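Side-chain contact in thiamine-monophosphate kinase (PDB 6XEP), which probably phosphorylates thiamine monophosphate with ATP to give thiamine diphosphate, the active form of vitamin B1: residues F280-A283 / A284-D288. Numbering follows the deposited sequence.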
loop_
_atom_site.group_PDB
_atom_site.type_symbol
_atom_site.label_atom_id
_atom_site.label_comp_id
_atom_site.label_asym_id
_atom_site.label_seq_id
_atom_site.Cartn_x
_atom_site.Cartn_y
_atom_site.Cartn_z
ATOM N N PHE A 280 0.609 -23.679 13.581
ATOM C CA PHE A 280 -0.653 -23.555 14.302
ATOM C C PHE A 280 -0.704 -24.535 15.462
ATOM O O PHE A 280 0.101 -25.463 15.561
ATOM C CB PHE A 280 -1.872 -23.739 13.375
ATOM C CG PHE A 280 -1.894 -25.038 12.623
ATOM C CD1 PHE A 280 -1.158 -25.192 11.459
ATOM C CD2 PHE A 280 -2.692 -26.094 13.061
ATOM C CE1 PHE A 280 -1.193 -26.377 10.740
ATOM C CE2 PHE A 280 -2.741 -27.293 12.351
ATOM C CZ PHE A 280 -1.983 -27.433 11.179
ATOM N N THR A 281 -1.653 -24.298 16.364
ATOM C CA THR A 281 -1.896 -25.207 17.466
ATOM C C THR A 281 -3.320 -25.736 17.347
ATOM O O THR A 281 -4.206 -25.057 16.803
ATOM C CB THR A 281 -1.665 -24.528 18.840
ATOM O OG1 THR A 281 -2.838 -23.815 19.259
ATOM C CG2 THR A 281 -0.460 -23.579 18.797
ATOM N N ALA A 282 -3.513 -26.967 17.820
ATOM C CA ALA A 282 -4.791 -27.659 17.732
ATOM C C ALA A 282 -4.932 -28.610 18.911
ATOM O O ALA A 282 -3.941 -29.131 19.432
ATOM C CB ALA A 282 -4.928 -28.453 16.419
ATOM N N ALA A 283 -6.175 -28.842 19.322
ATOM C CA ALA A 283 -6.437 -29.835 20.355
ATOM C C ALA A 283 -5.865 -31.187 19.941
ATOM O O ALA A 283 -5.857 -31.542 18.760
ATOM C CB ALA A 283 -7.945 -29.949 20.606
ATOM N N ALA A 284 -5.399 -31.959 20.940
ATOM C CA ALA A 284 -4.766 -33.250 20.646
ATOM C C ALA A 284 -5.703 -34.209 19.920
ATOM O O ALA A 284 -5.240 -35.104 19.195
ATOM C CB ALA A 284 -4.257 -33.899 21.932
ATOM N N ASP A 285 -7.015 -34.063 20.101
ATOM C CA ASP A 285 -7.931 -34.984 19.445
ATOM C C ASP A 285 -8.176 -34.641 17.977
ATOM O O ASP A 285 -8.962 -35.340 17.322
ATOM C CB ASP A 285 -9.252 -35.069 20.233
ATOM C CG ASP A 285 -10.055 -33.776 20.223
ATOM O OD1 ASP A 285 -11.169 -33.770 20.787
ATOM O OD2 ASP A 285 -9.608 -32.775 19.655
ATOM N N GLN A 286 -7.501 -33.626 17.438
ATOM C CA GLN A 286 -7.553 -33.304 16.018
ATOM C C GLN A 286 -6.478 -34.023 15.197
ATOM O O GLN A 286 -6.346 -33.738 14.006
ATOM C CB GLN A 286 -7.422 -31.792 15.803
ATOM C CG GLN A 286 -8.541 -30.974 16.427
ATOM C CD GLN A 286 -9.897 -31.381 15.919
ATOM O OE1 GLN A 286 -10.167 -31.317 14.720
ATOM N NE2 GLN A 286 -10.761 -31.828 16.825
ATOM N N ARG A 287 -5.713 -34.948 15.795
ATOM C CA ARG A 287 -4.571 -35.509 15.075
ATOM C C ARG A 287 -5.017 -36.257 13.831
ATOM O O ARG A 287 -4.469 -36.039 12.742
ATOM C CB ARG A 287 -3.758 -36.430 15.981
ATOM C CG ARG A 287 -2.820 -35.665 16.886
ATOM C CD ARG A 287 -2.116 -36.602 17.831
ATOM N NE ARG A 287 -1.426 -35.872 18.887
ATOM C CZ ARG A 287 -0.673 -36.458 19.808
ATOM N NH1 ARG A 287 -0.499 -37.789 19.782
ATOM N NH2 ARG A 287 -0.091 -35.715 20.742
ATOM N N ASP A 288 -5.996 -37.158 13.981
ATOM C CA ASP A 288 -6.513 -37.917 12.848
ATOM C C ASP A 288 -7.007 -36.983 11.753
ATOM O O ASP A 288 -6.707 -37.180 10.570
ATOM C CB ASP A 288 -7.648 -38.844 13.298
ATOM C CG ASP A 288 -7.172 -39.961 14.204
ATOM O OD1 ASP A 288 -5.944 -40.114 14.374
ATOM O OD2 ASP A 288 -8.034 -40.688 14.737
#
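Ala283 and Gln286 close a single 3-10 turn that carries the chain from strand 277-282 into helix 287-297, a strand-to-helix connection at the surface of the PurM-like C-terminal domain. The turn is tied by Gln286 N, which gives its hydrogen to Ala283 O at 3.0 Å. Gln286 also lays its own side chain beside the same oxygen: the aliphatic CB lies 3.4 Å from Ala283 O, and with CG anti to the carbonyl carbon (chi1 -62°) Gln286 CG stays close to Ala283 O as well, at 3.6 Å.

From there the glutamine side chain bends after CG and turns its amide to the preceding residue, where NE2 donates to Asp285 OD2 at 3.2 Å. The amide comes down over the carboxylate, 56° out of its plane. Asp285 reaches this place because its CG sits between its backbone N and carbonyl carbon (chi1 67°), bringing the carboxylate back alongside Ala283 even though the CB points away from the strand end.

Gln286 also occupies the N-cap position of the helix, and its side chain touches Phe217 in a neighbouring loop. Deeper in, Ala282 CB packs against Gln286 CB at 4.2 Å and also touches Leu290 of the helix, while Arg287 makes a salt bridge with Asp161 on the adjacent strand. On the outer part of the turn, Asp285 OD2 rests 3.4 Å from the methyl CB of Ala283.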